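Local coordinates for protein salicylate 5-hydroxylase, large oxygenase component (Ralstonia sp., PDB 7C8Z) that serves as the iron-containing oxygenase component that hydroxylates salicylate at its 5-position, giving gentisate in naphthalene degradation, at residues Q225-N230 and G350-V355. Sequence-based numbering, arbitrary orientation.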
ATOM      1  N   GLN A 225      16.312   6.667  -2.311  1.00 37.53           N
ATOM      2  CA  GLN A 225      15.074   6.942  -3.027  1.00 33.92           C
ATOM      3  C   GLN A 225      14.608   5.705  -3.778  1.00 29.99           C
ATOM      4  O   GLN A 225      15.411   4.982  -4.366  1.00 42.61           O
ATOM      5  CB  GLN A 225      15.250   8.111  -3.997  1.00 25.78           C
ATOM      6  CG  GLN A 225      16.425   7.966  -4.938  1.00 36.20           C
ATOM      7  CD  GLN A 225      16.547   9.145  -5.884  1.00 41.34           C
ATOM      8  OE1 GLN A 225      17.651   9.593  -6.203  1.00 33.88           O
ATOM      9  NE2 GLN A 225      15.406   9.661  -6.333  1.00 34.03           N
ATOM     10  N   ARG A 226      13.304   5.482  -3.771  1.00 29.38           N
ATOM     11  CA  ARG A 226      12.686   4.411  -4.542  1.00 27.93           C
ATOM     12  C   ARG A 226      12.105   5.042  -5.800  1.00 45.91           C
ATOM     13  O   ARG A 226      11.186   5.865  -5.719  1.00 35.58           O
ATOM     14  CB  ARG A 226      11.606   3.708  -3.719  1.00 23.67           C
ATOM     15  CG  ARG A 226      10.818   2.650  -4.470  1.00 30.16           C
ATOM     16  CD  ARG A 226      10.306   1.596  -3.503  1.00 41.44           C
ATOM     17  NE  ARG A 226      11.406   0.997  -2.754  1.00 47.62           N
ATOM     18  CZ  ARG A 226      11.305   0.559  -1.505  1.00 37.48           C
ATOM     19  NH1 ARG A 226      10.154   0.657  -0.862  1.00 36.40           N
ATOM     20  NH2 ARG A 226      12.358   0.031  -0.899  1.00 44.18           N
ATOM     21  N   ILE A 227      12.652   4.680  -6.956  1.00 46.01           N
ATOM     22  CA  ILE A 227      12.244   5.245  -8.238  1.00 36.50           C
ATOM     23  C   ILE A 227      11.469   4.170  -8.991  1.00 28.74           C
ATOM     24  O   ILE A 227      12.038   3.122  -9.323  1.00 37.76           O
ATOM     25  CB  ILE A 227      13.452   5.734  -9.055  1.00 32.96           C
ATOM     26  CG1 ILE A 227      14.320   6.666  -8.210  1.00 31.83           C
ATOM     27  CG2 ILE A 227      12.988   6.452 -10.313  1.00 29.58           C
ATOM     28  CD1 ILE A 227      15.524   7.200  -8.933  1.00 29.29           C
ATOM     29  N   PRO A 228      10.191   4.385  -9.286  1.00 27.24           N
ATOM     30  CA  PRO A 228       9.358   3.362  -9.947  1.00 35.12           C
ATOM     31  C   PRO A 228       9.559   3.311 -11.459  1.00 49.68           C
ATOM     32  O   PRO A 228       8.646   3.588 -12.248  1.00 49.47           O
ATOM     33  CB  PRO A 228       7.935   3.795  -9.561  1.00 30.12           C
ATOM     34  CG  PRO A 228       8.085   4.924  -8.576  1.00 18.86           C
ATOM     35  CD  PRO A 228       9.400   5.533  -8.830  1.00 19.22           C
ATOM     36  N   GLY A 229      10.785   2.963 -11.876  1.00 46.41           N
ATOM     37  CA  GLY A 229      11.081   2.733 -13.274  1.00 37.64           C
ATOM     38  C   GLY A 229      12.070   1.594 -13.425  1.00 46.28           C
ATOM     39  O   GLY A 229      12.720   1.182 -12.458  1.00 39.09           O
ATOM     40  N   ASN A 230      12.203   1.106 -14.661  1.00 31.70           N
ATOM     41  CA  ASN A 230      13.147   0.026 -14.917  1.00 30.73           C
ATOM     42  C   ASN A 230      14.567   0.495 -14.638  1.00 33.41           C
ATOM     43  O   ASN A 230      14.956   1.607 -15.005  1.00 37.28           O
ATOM     44  CB  ASN A 230      13.033  -0.467 -16.358  1.00 44.77           C
ATOM     45  CG  ASN A 230      13.852  -1.724 -16.611  1.00 39.96           C
ATOM     46  OD1 ASN A 230      15.022  -1.651 -16.979  1.00 47.58           O
ATOM     47  ND2 ASN A 230      13.238  -2.883 -16.410  1.00 52.30           N
ATOM     48  N   GLY A 350       9.775  -2.905 -12.864  1.00 39.31           N
ATOM     49  CA  GLY A 350       9.238  -1.560 -12.881  1.00 43.77           C
ATOM     50  C   GLY A 350       9.631  -0.657 -11.730  1.00 34.76           C
ATOM     51  O   GLY A 350       8.972   0.362 -11.508  1.00 34.11           O
ATOM     52  N   SER A 351      10.688  -1.000 -10.994  1.00 27.11           N
ATOM     53  CA  SER A 351      11.118  -0.173  -9.873  1.00 42.91           C
ATOM     54  C   SER A 351      12.559  -0.498  -9.513  1.00 38.06           C
ATOM     55  O   SER A 351      13.054  -1.595  -9.781  1.00 45.84           O
ATOM     56  CB  SER A 351      10.219  -0.368  -8.648  1.00 52.42           C
ATOM     57  OG  SER A 351      10.778   0.270  -7.513  1.00 60.60           O
ATOM     58  N   PHE A 352      13.223   0.472  -8.889  1.00 27.91           N
ATOM     59  CA  PHE A 352      14.550   0.226  -8.346  1.00 30.01           C
ATOM     60  C   PHE A 352      14.813   1.203  -7.214  1.00 32.79           C
ATOM     61  O   PHE A 352      14.355   2.349  -7.242  1.00 33.38           O
ATOM     62  CB  PHE A 352      15.648   0.332  -9.418  1.00 30.99           C
ATOM     63  CG  PHE A 352      15.912   1.737  -9.905  1.00 33.71           C
ATOM     64  CD1 PHE A 352      15.198   2.264 -10.974  1.00 38.11           C
ATOM     65  CD2 PHE A 352      16.899   2.520  -9.315  1.00 25.11           C
ATOM     66  CE1 PHE A 352      15.448   3.549 -11.433  1.00 28.80           C
ATOM     67  CE2 PHE A 352      17.154   3.804  -9.766  1.00 24.74           C
ATOM     68  CZ  PHE A 352      16.427   4.320 -10.828  1.00 25.01           C
ATOM     69  N   ASP A 353      15.553   0.731  -6.214  1.00 34.76           N
ATOM     70  CA  ASP A 353      16.048   1.580  -5.145  1.00 28.51           C
ATOM     71  C   ASP A 353      17.394   2.175  -5.541  1.00 33.12           C
ATOM     72  O   ASP A 353      18.171   1.574  -6.291  1.00 34.39           O
ATOM     73  CB  ASP A 353      16.184   0.789  -3.841  1.00 31.25           C
ATOM     74  CG  ASP A 353      14.834   0.409  -3.235  1.00 46.85           C
ATOM     75  OD1 ASP A 353      13.791   0.954  -3.661  1.00 38.47           O
ATOM     76  OD2 ASP A 353      14.820  -0.441  -2.319  1.00 51.92           O
ATOM     77  N   PHE A 354      17.665   3.365  -5.021  1.00 23.39           N
ATOM     78  CA  PHE A 354      18.817   4.158  -5.427  1.00 26.63           C
ATOM     79  C   PHE A 354      19.416   4.747  -4.161  1.00 37.90           C
ATOM     80  O   PHE A 354      18.773   5.568  -3.491  1.00 29.94           O
ATOM     81  CB  PHE A 354      18.414   5.256  -6.408  1.00 26.24           C
ATOM     82  CG  PHE A 354      19.516   5.690  -7.335  1.00 32.32           C
ATOM     83  CD1 PHE A 354      20.301   4.755  -7.995  1.00 27.24           C
ATOM     84  CD2 PHE A 354      19.748   7.036  -7.565  1.00 24.10           C
ATOM     85  CE1 PHE A 354      21.308   5.156  -8.856  1.00 27.75           C
ATOM     86  CE2 PHE A 354      20.750   7.444  -8.422  1.00 40.53           C
ATOM     87  CZ  PHE A 354      21.530   6.501  -9.075  1.00 33.70           C
ATOM     88  N   VAL A 355      20.626   4.315  -3.828  1.00 37.51           N
ATOM     89  CA  VAL A 355      21.276   4.687  -2.579  1.00 26.35           C
ATOM     90  C   VAL A 355      22.489   5.548  -2.892  1.00 29.68           C
ATOM     91  O   VAL A 355      23.445   5.082  -3.521  1.00 35.39           O
ATOM     92  CB  VAL A 355      21.678   3.450  -1.767  1.00 25.25           C
ATOM     93  CG1 VAL A 355      22.344   3.873  -0.465  1.00 23.83           C
ATOM     94  CG2 VAL A 355      20.454   2.587  -1.508  1.00 28.37           C
TER
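Gln225 and Ile227 each exchange a pair of backbone hydrogen bonds, with Phe354 and Phe352 respectively, and the end of strand 217-227 and the start of strand 352-361 run antiparallel (147° between the short axes) in the sheet of the ring-hydroxylating catalytic domain. The sheet continues across the interface, where Gln225 pairs in parallel with a strand of a neighbouring subunit. Between the hydrogen-bonded pairs, Arg226 and Asp353 face each other as a non-hydrogen-bonded pair. A bend at chi3 (-57°) turns the guanidinium side-on to the carboxylate: Arg226 NE reaches Asp353 OD1 at 2.6 Å and Arg226 NH2 reaches Asp353 OD2 at 2.9 Å, both on the syn side. The groups are nearly coplanar, 24° apart, as expected of a side-on, two-bond salt bridge; Arg226 NH1 also pairs with an acidic side chain of another chain.

The opposite face carries Ile227, Phe352 and Phe354, packed against Met234 of helix 232-238; the side chain of Ile227 lies about 6 Å from that of the iron ligand Asp389. Ile227 CB sits over one face of the Phe352 ring, a CH-pi contact 4.0 Å from its centroid. Gln225 OE1, hydrogen-bonded to Trp356 NE1, meets the Phe354 ring edge, 3.6 Å from Phe354 CD2.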